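Local structure of cytochrome c, mono-and diheme variant (7C90) at residues Lys118-Thr123 with His146-Val151; Gly157-Ala162 with Glu168-Phe173; Glu81-Thr86 with Lys141-His146. The protein probably carries electrons through its heme c in the methanol oxidation system of a marine methylotrophic bacterium. One frame throughout, in Å; residues are numbered along the deposited sequence.

Contact 1. Residues Lys118-Thr123 with His146-Val151. With HEC (heme c), chain E.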
loop_
_atom_site.group_PDB
_atom_site.type_symbol
_atom_site.label_atom_id
_atom_site.label_comp_id
_atom_site.label_asym_id
_atom_site.label_seq_id
_atom_site.Cartn_x
_atom_site.Cartn_y
_atom_site.Cartn_z
ATOM N N LYS A 118 -5.763 -15.103 -20.315
ATOM C CA LYS A 118 -7.187 -15.032 -19.887
ATOM C C LYS A 118 -7.226 -14.605 -18.419
ATOM O O LYS A 118 -7.998 -13.721 -18.077
ATOM C CB LYS A 118 -7.903 -16.366 -20.074
ATOM C CG LYS A 118 -9.331 -16.415 -19.527
ATOM C CD LYS A 118 -10.101 -17.587 -20.084
ATOM C CE LYS A 118 -11.522 -17.700 -19.578
ATOM N NZ LYS A 118 -11.568 -17.941 -18.121
ATOM N N GLY A 119 -6.391 -15.208 -17.571
ATOM C CA GLY A 119 -6.373 -14.852 -16.141
ATOM C C GLY A 119 -5.895 -13.421 -15.920
ATOM O O GLY A 119 -6.518 -12.703 -15.137
ATOM N N LEU A 120 -4.826 -13.009 -16.595
ATOM C CA LEU A 120 -4.234 -11.655 -16.460
ATOM C C LEU A 120 -5.288 -10.615 -16.812
ATOM O O LEU A 120 -5.400 -9.629 -16.063
ATOM C CB LEU A 120 -3.018 -11.521 -17.378
ATOM C CG LEU A 120 -2.249 -10.205 -17.279
ATOM C CD1 LEU A 120 -1.850 -9.886 -15.855
ATOM C CD2 LEU A 120 -1.028 -10.260 -18.187
ATOM N N PHE A 121 -5.988 -10.792 -17.934
ATOM C CA PHE A 121 -7.060 -9.855 -18.344
ATOM C C PHE A 121 -8.102 -9.815 -17.198
ATOM O O PHE A 121 -8.457 -8.725 -16.738
ATOM C CB PHE A 121 -7.675 -10.260 -19.679
ATOM C CG PHE A 121 -8.784 -9.347 -20.107
ATOM C CD1 PHE A 121 -10.093 -9.571 -19.686
ATOM C CD2 PHE A 121 -8.526 -8.250 -20.904
ATOM C CE1 PHE A 121 -11.111 -8.697 -20.039
ATOM C CE2 PHE A 121 -9.556 -7.392 -21.276
ATOM C CZ PHE A 121 -10.837 -7.619 -20.842
ATOM N N GLU A 122 -8.503 -10.971 -16.659
ATOM C CA GLU A 122 -9.545 -11.008 -15.583
ATOM C C GLU A 122 -9.071 -10.182 -14.402
ATOM O O GLU A 122 -9.895 -9.451 -13.862
ATOM C CB GLU A 122 -9.892 -12.429 -15.136
ATOM C CG GLU A 122 -10.573 -13.199 -16.241
ATOM C CD GLU A 122 -10.526 -14.716 -16.111
ATOM O OE1 GLU A 122 -9.609 -15.237 -15.424
ATOM O OE2 GLU A 122 -11.396 -15.379 -16.720
ATOM N N THR A 123 -7.804 -10.305 -14.012
ATOM C CA THR A 123 -7.283 -9.647 -12.796
ATOM C C THR A 123 -7.334 -8.134 -13.059
ATOM O O THR A 123 -7.765 -7.370 -12.186
ATOM C CB THR A 123 -5.905 -10.197 -12.420
ATOM O OG1 THR A 123 -6.005 -11.571 -12.062
ATOM C CG2 THR A 123 -5.261 -9.413 -11.297
ATOM N N HIS A 146 -3.087 -3.982 -24.668
ATOM C CA HIS A 146 -1.810 -3.251 -24.895
ATOM C C HIS A 146 -0.924 -3.361 -23.656
ATOM O O HIS A 146 0.277 -3.734 -23.760
ATOM C CB HIS A 146 -2.102 -1.798 -25.263
ATOM C CG HIS A 146 -2.447 -1.625 -26.699
ATOM N ND1 HIS A 146 -3.720 -1.635 -27.161
ATOM C CD2 HIS A 146 -1.661 -1.437 -27.773
ATOM C CE1 HIS A 146 -3.723 -1.407 -28.461
ATOM N NE2 HIS A 146 -2.464 -1.302 -28.866
ATOM N N ILE A 147 -1.498 -3.056 -22.497
ATOM C CA ILE A 147 -0.743 -3.090 -21.210
ATOM C C ILE A 147 -0.264 -4.512 -20.993
ATOM O O ILE A 147 0.857 -4.702 -20.519
ATOM C CB ILE A 147 -1.610 -2.571 -20.043
ATOM C CG1 ILE A 147 -1.899 -1.072 -20.197
ATOM C CG2 ILE A 147 -0.953 -2.899 -18.709
ATOM C CD1 ILE A 147 -2.834 -0.503 -19.141
ATOM N N MET A 148 -1.137 -5.485 -21.238
ATOM C CA MET A 148 -0.776 -6.914 -21.052
ATOM C C MET A 148 0.396 -7.291 -21.969
ATOM O O MET A 148 1.359 -7.914 -21.457
ATOM C CB MET A 148 -1.962 -7.824 -21.311
ATOM C CG MET A 148 -2.941 -7.794 -20.146
ATOM S SD MET A 148 -4.542 -8.496 -20.618
ATOM C CE MET A 148 -4.112 -10.135 -21.173
ATOM N N ALA A 149 0.361 -6.935 -23.249
ATOM C CA ALA A 149 1.502 -7.253 -24.156
ATOM C C ALA A 149 2.793 -6.668 -23.562
ATOM O O ALA A 149 3.804 -7.389 -23.508
ATOM C CB ALA A 149 1.268 -6.745 -25.554
ATOM N N TRP A 150 2.763 -5.432 -23.058
ATOM C CA TRP A 150 3.984 -4.783 -22.494
ATOM C C TRP A 150 4.445 -5.548 -21.256
ATOM O O TRP A 150 5.643 -5.767 -21.105
ATOM C CB TRP A 150 3.765 -3.277 -22.219
ATOM C CG TRP A 150 5.014 -2.680 -21.669
ATOM C CD1 TRP A 150 6.117 -2.281 -22.365
ATOM C CD2 TRP A 150 5.352 -2.580 -20.280
ATOM N NE1 TRP A 150 7.098 -1.897 -21.500
ATOM C CE2 TRP A 150 6.674 -2.086 -20.219
ATOM C CE3 TRP A 150 4.673 -2.874 -19.091
ATOM C CZ2 TRP A 150 7.319 -1.842 -19.008
ATOM C CZ3 TRP A 150 5.327 -2.664 -17.898
ATOM C CH2 TRP A 150 6.627 -2.145 -17.855
ATOM N N VAL A 151 3.531 -5.933 -20.363
ATOM C CA VAL A 151 3.880 -6.678 -19.126
ATOM C C VAL A 151 4.570 -7.988 -19.526
ATOM O O VAL A 151 5.570 -8.381 -18.831
ATOM C CB VAL A 151 2.644 -6.902 -18.222
ATOM C CG1 VAL A 151 2.935 -7.873 -17.098
ATOM C CG2 VAL A 151 2.106 -5.594 -17.630
HETATM FE FE HEC E . -2.274 -4.184 -9.510
HETATM C CHA HEC E . -2.227 -7.218 -7.882
HETATM C CHB HEC E . -1.753 -5.729 -12.448
HETATM C CHC HEC E . -2.851 -1.204 -11.114
HETATM C CHD HEC E . -2.093 -2.576 -6.511
HETATM N NA HEC E . -2.083 -6.152 -10.042
HETATM C C1A HEC E . -2.043 -7.240 -9.300
HETATM C C2A HEC E . -1.879 -8.510 -10.037
HETATM C C3A HEC E . -1.781 -8.064 -11.416
HETATM C C4A HEC E . -1.844 -6.591 -11.282
HETATM C CMA HEC E . -1.545 -8.817 -12.679
HETATM C CAA HEC E . -1.859 -9.899 -9.520
HETATM C CBA HEC E . -0.398 -10.299 -9.639
HETATM C CGA HEC E . -0.182 -11.731 -9.274
HETATM O O1A HEC E . -1.136 -12.527 -9.347
HETATM O O2A HEC E . 0.957 -12.029 -8.828
HETATM N NB HEC E . -2.293 -3.590 -11.465
HETATM C C1B HEC E . -1.998 -4.314 -12.510
HETATM C C2B HEC E . -2.007 -3.591 -13.799
HETATM C C3B HEC E . -2.374 -2.238 -13.394
HETATM C C4B HEC E . -2.527 -2.358 -11.952
HETATM C CMB HEC E . -1.705 -4.144 -15.163
HETATM C CAB HEC E . -2.558 -1.016 -14.298
HETATM C CBB HEC E . -3.764 -1.150 -15.159
HETATM N NC HEC E . -2.432 -2.243 -8.912
HETATM C C1C HEC E . -2.715 -1.192 -9.694
HETATM C C2C HEC E . -2.793 0.108 -9.003
HETATM C C3C HEC E . -2.566 -0.318 -7.617
HETATM C C4C HEC E . -2.351 -1.756 -7.670
HETATM C CMC HEC E . -3.056 1.424 -9.651
HETATM C CAC HEC E . -2.456 0.664 -6.478
HETATM C CBC HEC E . -3.639 1.581 -6.344
HETATM N ND HEC E . -2.145 -4.805 -7.543
HETATM C C1D HEC E . -2.070 -4.037 -6.471
HETATM C C2D HEC E . -2.052 -4.745 -5.207
HETATM C C3D HEC E . -2.099 -6.135 -5.592
HETATM C C4D HEC E . -2.182 -6.027 -7.051
HETATM C CMD HEC E . -2.023 -4.140 -3.856
HETATM C CAD HEC E . -2.191 -7.337 -4.745
HETATM C CBD HEC E . -3.697 -7.640 -4.723
HETATM C CGD HEC E . -4.097 -9.060 -4.364
HETATM O O1D HEC E . -3.263 -9.813 -3.832
HETATM O O2D HEC E . -5.277 -9.460 -4.563
#
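F121 and M148 mark the closest backbone approach of two helical segments, with their CA atoms 7.4 Å apart. Residues 118-123 belong to helix 117-126 and residues 146-151 to helix 141-153. No hydrogen bond joins them. The contact is small, buried and made by side chains.

M148 does most of the work. Its chain leaves helix 141-153 and bends about its CG-SD bond (chi3 57°), which turns CE back beside the F121 backbone N. M148 SD sits 3.7 Å from F121 CA and equally close to F121 CB. It meets the F121 ring at the edge, near its plane, 5.3 Å from the ring centroid. This is a Met-aromatic contact of the edge type. The ring itself meets that of F62, so helix 57-65 adds to the same core.

L120 and M148 reach toward each other. L120 CD2 meets M148 part-way along its chain, 3.7 Å from M148 CG. With CG anti to the backbone N (chi1 -176°), the L120 fork points at helix 141-153. While CD2 faces M148, L120 CD1 lies 3.4 Å from the heme methyl CMA. T123 CG2 touches the same pyrrole, 3.7 Å from heme C2A. From the other helix, I147 CG2 comes 3.8 Å from the heme methyl CMB. T123 OG1 is hydrogen-bonded to N114 OD1, and N114 ND2 in turn bonds to the heme. T123 thus acts partly as a second-shell residue.

L120, T123 and I147 line one side of the heme c pocket, as in a class I cytochrome c fold, with the M148 packing behind them.

Contact 2. Residues Gly157-Ala162 with Glu168-Phe173; sequences GSADKA and EQKANF
The A159 methyl packs against the F173 ring where loop 157-162 meets segment 168-173. The latter holds most of the short helix 167-171 and the two residues after it. The backbones come nearest at A159 and K170, with 5.2 Å between their CA atoms. The chain turns back on itself here, at the protein surface.

The tight part lies between A159, K170 and F173. The A159 methyl points toward the other segment, and A159 CB is 3.6 Å from F173 CD2. It comes to the ring obliquely. A chi1 of 171° swings the F173 ring away from its own backbone N and onto the loop, as far as G157. There its edge faces a carbonyl: F173 CE2 is 3.6 Å from G157 O, which lies in the ring plane. K170 runs extended past CG along the other part of the loop. K170 CD lies 3.4 Å from A159 O, and K170 CE lies 3.4 Å from A162 O. The loop is also braced from within, since A162 N bonds to A159 O at 3.2 Å. L165 touches both K170 and F173.

The loose side is polar. D160 and K161 direct their CB atoms away from the helix and are exposed. K161 NZ makes a long, weak ion pair with D107.

No hydrogen bond crosses the contact. Methylene and ring carbons instead lie against carbonyl oxygens. The CE of K170, next to a probable ammonium charge, and the ring edge of F173 should carry slightly positive hydrogens, so these approaches are probably mildly attractive as well as apolar.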
loop_
_atom_site.group_PDB
_atom_site.type_symbol
_atom_site.label_atom_id
_atom_site.label_comp_id
_atom_site.label_asym_id
_atom_site.label_seq_id
_atom_site.Cartn_x
_atom_site.Cartn_y
_atom_site.Cartn_z
ATOM N N GLY A 157 11.380 -13.961 -15.962
ATOM C CA GLY A 157 11.249 -15.294 -15.360
ATOM C C GLY A 157 11.613 -16.399 -16.349
ATOM O O GLY A 157 12.136 -16.098 -17.427
ATOM N N SER A 158 11.334 -17.636 -15.984
ATOM C CA SER A 158 11.689 -18.846 -16.763
ATOM C C SER A 158 10.647 -19.073 -17.864
ATOM O O SER A 158 9.460 -18.771 -17.638
ATOM C CB SER A 158 11.801 -20.035 -15.856
ATOM O OG SER A 158 10.509 -20.514 -15.519
ATOM N N ALA A 159 11.078 -19.593 -19.011
ATOM C CA ALA A 159 10.208 -19.917 -20.166
ATOM C C ALA A 159 9.220 -21.012 -19.762
ATOM O O ALA A 159 8.109 -21.045 -20.306
ATOM C CB ALA A 159 11.050 -20.362 -21.335
ATOM N N ASP A 160 9.635 -21.892 -18.861
ATOM C CA ASP A 160 8.856 -23.093 -18.469
ATOM C C ASP A 160 7.560 -22.652 -17.781
ATOM O O ASP A 160 6.595 -23.410 -17.813
ATOM C CB ASP A 160 9.700 -24.023 -17.591
ATOM C CG ASP A 160 11.153 -24.121 -18.035
ATOM O OD1 ASP A 160 11.914 -23.149 -17.791
ATOM O OD2 ASP A 160 11.511 -25.153 -18.646
ATOM N N LYS A 161 7.545 -21.489 -17.131
ATOM C CA LYS A 161 6.371 -21.056 -16.324
ATOM C C LYS A 161 5.545 -20.040 -17.128
ATOM O O LYS A 161 4.498 -19.663 -16.611
ATOM C CB LYS A 161 6.803 -20.513 -14.957
ATOM C CG LYS A 161 7.589 -21.492 -14.092
ATOM C CD LYS A 161 7.561 -21.182 -12.600
ATOM C CE LYS A 161 8.914 -21.304 -11.920
ATOM N NZ LYS A 161 8.955 -20.588 -10.619
ATOM N N ALA A 162 5.982 -19.657 -18.338
ATOM C CA ALA A 162 5.339 -18.623 -19.172
ATOM C C ALA A 162 4.169 -19.229 -19.955
ATOM O O ALA A 162 4.328 -19.508 -21.168
ATOM C CB ALA A 162 6.351 -17.991 -20.093
ATOM N N GLU A 168 6.946 -23.169 -29.312
ATOM C CA GLU A 168 7.894 -22.526 -30.260
ATOM C C GLU A 168 8.541 -21.303 -29.596
ATOM O O GLU A 168 9.794 -21.152 -29.662
ATOM C CB GLU A 168 7.126 -22.110 -31.521
ATOM C CG GLU A 168 7.933 -22.173 -32.804
ATOM C CD GLU A 168 7.115 -21.983 -34.078
ATOM O OE1 GLU A 168 7.721 -21.987 -35.176
ATOM O OE2 GLU A 168 5.874 -21.838 -33.974
ATOM N N GLN A 169 7.714 -20.437 -29.007
ATOM C CA GLN A 169 8.173 -19.174 -28.369
ATOM C C GLN A 169 9.073 -19.514 -27.173
ATOM O O GLN A 169 10.140 -18.898 -27.055
ATOM C CB GLN A 169 6.947 -18.330 -28.030
ATOM C CG GLN A 169 6.227 -17.816 -29.273
ATOM C CD GLN A 169 4.926 -17.126 -28.947
ATOM O OE1 GLN A 169 4.270 -17.420 -27.953
ATOM N NE2 GLN A 169 4.537 -16.199 -29.799
ATOM N N LYS A 170 8.683 -20.486 -26.346
ATOM C CA LYS A 170 9.484 -20.956 -25.184
ATOM C C LYS A 170 10.880 -21.377 -25.667
ATOM O O LYS A 170 11.883 -20.874 -25.121
ATOM C CB LYS A 170 8.781 -22.106 -24.456
ATOM C CG LYS A 170 7.556 -21.691 -23.661
ATOM C CD LYS A 170 6.860 -22.819 -22.939
ATOM C CE LYS A 170 5.484 -22.395 -22.469
ATOM N NZ LYS A 170 4.632 -23.547 -22.100
ATOM N N ALA A 171 10.943 -22.257 -26.665
ATOM C CA ALA A 171 12.207 -22.791 -27.219
ATOM C C ALA A 171 13.112 -21.622 -27.630
ATOM O O ALA A 171 14.330 -21.772 -27.455
ATOM C CB ALA A 171 11.928 -23.728 -28.373
ATOM N N ASN A 172 12.541 -20.497 -28.098
ATOM C CA ASN A 172 13.291 -19.326 -28.646
ATOM C C ASN A 172 13.269 -18.101 -27.717
ATOM O O ASN A 172 13.534 -17.000 -28.213
ATOM C CB ASN A 172 12.732 -18.922 -30.006
ATOM C CG ASN A 172 12.775 -20.080 -30.976
ATOM O OD1 ASN A 172 11.801 -20.352 -31.681
ATOM N ND2 ASN A 172 13.883 -20.800 -30.965
ATOM N N PHE A 173 12.999 -18.277 -26.422
ATOM C CA PHE A 173 12.760 -17.178 -25.450
ATOM C C PHE A 173 14.049 -16.865 -24.671
ATOM O O PHE A 173 14.676 -17.803 -24.154
ATOM C CB PHE A 173 11.603 -17.560 -24.516
ATOM C CG PHE A 173 11.417 -16.625 -23.353
ATOM C CD1 PHE A 173 10.769 -15.410 -23.519
ATOM C CD2 PHE A 173 11.923 -16.947 -22.102
ATOM C CE1 PHE A 173 10.621 -14.537 -22.451
ATOM C CE2 PHE A 173 11.766 -16.079 -21.034
ATOM C CZ PHE A 173 11.125 -14.875 -21.216
#

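Contact 3. Residues Glu81-Thr86 with Lys141-His146; sequences ESLFMT and KDEILH
Helix 74-87 meets the first turns of helix 141-153 where L83 faces E143, and the CA atoms of these two residues are 7.3 Å apart. The contact is small and partly exposed, and no hydrogen bond crosses it.

L83 carries the contact from helix 74-87. Its two methyls divide between two residues of the other helix. L83 CD1 lies 3.9 Å from H146 CB and 4.1 Å from the carbonyl O of E143. L83 CD2 lies 4.1 Å from E143 OE2. The side chains of L83 and E143 cross at about a right angle, whereas L83 and H146 cross obliquely.

Helices 74-87 and 141-153 probably correspond to the N- and C-terminal helices of the class I cytochrome c core, which pack on each other in that fold. Just after helix 74-87 come C88 and C91, which hold the heme covalently, and H92, its axial ligand.

The polar ends are held within the second helix or just before it. E143 OE1 accepts a hydrogen bond from T140 N, just before the helix. H146 turns its ring back over its own helix, and H146 ND1 donates to D142 O at 2.7 Å, with an N-H...O angle of 157°. This donor sits above the carbonyl plane, 51° out of it. The backbone H146 N reaches D142 O from the opposite face, so one oxygen is gripped twice. The ND1 bond should restrain the imidazole rotation. Y70 meets the imidazole with its ring, and its OH is hydrogen-bonded to D142 OD1. Beyond L83, T86 OG1 is hydrogen-bonded to N138 O of a second subunit.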
loop_
_atom_site.group_PDB
_atom_site.type_symbol
_atom_site.label_atom_id
_atom_site.label_comp_id
_atom_site.label_asym_id
_atom_site.label_seq_id
_atom_site.Cartn_x
_atom_site.Cartn_y
_atom_site.Cartn_z
ATOM N N GLU A 81 3.445 0.282 -22.941
ATOM C CA GLU A 81 4.437 0.779 -21.957
ATOM C C GLU A 81 3.912 2.091 -21.385
ATOM O O GLU A 81 3.908 2.230 -20.178
ATOM C CB GLU A 81 5.795 1.042 -22.595
ATOM C CG GLU A 81 6.882 1.363 -21.596
ATOM C CD GLU A 81 7.799 2.468 -22.086
ATOM O OE1 GLU A 81 8.596 2.194 -23.023
ATOM O OE2 GLU A 81 7.670 3.611 -21.568
ATOM N N SER A 82 3.470 2.987 -22.257
ATOM C CA SER A 82 2.992 4.342 -21.901
ATOM C C SER A 82 1.698 4.226 -21.068
ATOM O O SER A 82 1.556 4.990 -20.115
ATOM C CB SER A 82 2.852 5.179 -23.149
ATOM O OG SER A 82 1.962 6.254 -22.927
ATOM N N LEU A 83 0.818 3.260 -21.359
ATOM C CA LEU A 83 -0.482 3.078 -20.640
ATOM C C LEU A 83 -0.235 2.486 -19.247
ATOM O O LEU A 83 -0.920 2.900 -18.283
ATOM C CB LEU A 83 -1.415 2.183 -21.454
ATOM C CG LEU A 83 -1.926 2.819 -22.745
ATOM C CD1 LEU A 83 -2.449 1.764 -23.701
ATOM C CD2 LEU A 83 -3.003 3.850 -22.457
ATOM N N PHE A 84 0.721 1.568 -19.141
ATOM C CA PHE A 84 1.181 0.991 -17.856
ATOM C C PHE A 84 1.751 2.089 -16.946
ATOM O O PHE A 84 1.418 2.093 -15.768
ATOM C CB PHE A 84 2.235 -0.080 -18.084
ATOM C CG PHE A 84 2.736 -0.710 -16.822
ATOM C CD1 PHE A 84 3.768 -0.131 -16.115
ATOM C CD2 PHE A 84 2.177 -1.873 -16.351
ATOM C CE1 PHE A 84 4.249 -0.725 -14.963
ATOM C CE2 PHE A 84 2.649 -2.459 -15.188
ATOM C CZ PHE A 84 3.696 -1.892 -14.507
ATOM N N MET A 85 2.581 2.995 -17.471
ATOM C CA MET A 85 3.157 4.099 -16.649
ATOM C C MET A 85 2.010 4.924 -16.067
ATOM O O MET A 85 2.054 5.210 -14.876
ATOM C CB MET A 85 4.103 5.012 -17.431
ATOM C CG MET A 85 5.237 4.276 -18.067
ATOM S SD MET A 85 6.152 3.235 -16.920
ATOM C CE MET A 85 6.292 1.685 -17.814
ATOM N N THR A 86 1.000 5.252 -16.859
ATOM C CA THR A 86 -0.133 6.091 -16.392
ATOM C C THR A 86 -0.997 5.330 -15.359
ATOM O O THR A 86 -1.382 5.935 -14.323
ATOM C CB THR A 86 -0.975 6.607 -17.567
ATOM O OG1 THR A 86 -0.112 7.221 -18.520
ATOM C CG2 THR A 86 -2.017 7.597 -17.098
ATOM N N LYS A 141 -10.941 -2.280 -23.206
ATOM C CA LYS A 141 -10.440 -3.668 -23.350
ATOM C C LYS A 141 -9.197 -3.663 -24.245
ATOM O O LYS A 141 -8.226 -4.325 -23.886
ATOM C CB LYS A 141 -11.552 -4.564 -23.871
ATOM C CG LYS A 141 -12.617 -4.871 -22.828
ATOM C CD LYS A 141 -13.512 -6.015 -23.238
ATOM C CE LYS A 141 -14.670 -5.553 -24.091
ATOM N NZ LYS A 141 -15.616 -4.731 -23.292
ATOM N N ASP A 142 -9.181 -2.850 -25.301
ATOM C CA ASP A 142 -8.014 -2.765 -26.213
ATOM C C ASP A 142 -6.814 -2.218 -25.446
ATOM O O ASP A 142 -5.701 -2.708 -25.674
ATOM C CB ASP A 142 -8.306 -1.890 -27.433
ATOM C CG ASP A 142 -7.269 -2.090 -28.525
ATOM O OD1 ASP A 142 -7.218 -3.217 -29.060
ATOM O OD2 ASP A 142 -6.486 -1.136 -28.791
ATOM N N GLU A 143 -7.031 -1.234 -24.565
ATOM C CA GLU A 143 -5.944 -0.633 -23.762
ATOM C C GLU A 143 -5.400 -1.665 -22.774
ATOM O O GLU A 143 -4.190 -1.758 -22.606
ATOM C CB GLU A 143 -6.431 0.626 -23.060
ATOM C CG GLU A 143 -6.643 1.790 -23.999
ATOM C CD GLU A 143 -7.278 2.998 -23.319
ATOM O OE1 GLU A 143 -8.183 2.824 -22.426
ATOM O OE2 GLU A 143 -6.860 4.116 -23.665
ATOM N N ILE A 144 -6.267 -2.462 -22.173
ATOM C CA ILE A 144 -5.826 -3.544 -21.245
ATOM C C ILE A 144 -4.937 -4.531 -22.010
ATOM O O ILE A 144 -3.870 -4.892 -21.489
ATOM C CB ILE A 144 -7.044 -4.194 -20.571
ATOM C CG1 ILE A 144 -7.691 -3.216 -19.583
ATOM C CG2 ILE A 144 -6.674 -5.509 -19.884
ATOM C CD1 ILE A 144 -9.066 -3.657 -19.099
ATOM N N LEU A 145 -5.313 -4.925 -23.221
ATOM C CA LEU A 145 -4.498 -5.897 -24.003
ATOM C C LEU A 145 -3.140 -5.272 -24.370
ATOM O O LEU A 145 -2.149 -5.981 -24.384
ATOM C CB LEU A 145 -5.265 -6.327 -25.255
ATOM C CG LEU A 145 -6.567 -7.067 -24.992
ATOM C CD1 LEU A 145 -7.315 -7.320 -26.292
ATOM C CD2 LEU A 145 -6.275 -8.371 -24.286
ATOM N N HIS A 146 -3.087 -3.982 -24.668
ATOM C CA HIS A 146 -1.810 -3.251 -24.895
ATOM C C HIS A 146 -0.924 -3.361 -23.656
ATOM O O HIS A 146 0.277 -3.734 -23.760
ATOM C CB HIS A 146 -2.102 -1.798 -25.263
ATOM C CG HIS A 146 -2.447 -1.625 -26.699
ATOM N ND1 HIS A 146 -3.720 -1.635 -27.161
ATOM C CD2 HIS A 146 -1.661 -1.437 -27.773
ATOM C CE1 HIS A 146 -3.723 -1.407 -28.461
ATOM N NE2 HIS A 146 -2.464 -1.302 -28.866
#

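Contacts 1 and 3 share helix 141-153 and H146, and their centres lie 9 Å apart. Helix 74-87 packs on this helix in contact 3, and helix 117-126 packs on it in contact 1. Their segments alternate along the chain, 81-86, 118-123, 141-146 and 146-151. The two contacts touch directly: I147 meets L83, F121 meets I144, and W150 meets E81 and F84. Together they bind three helices into the heme-carrying core. Contact 2 follows later in the chain. Its centre is about 17 Å from that of contact 1 and about 23 Å from that of contact 3. It folds the C-terminal extension at the surface, touching neither.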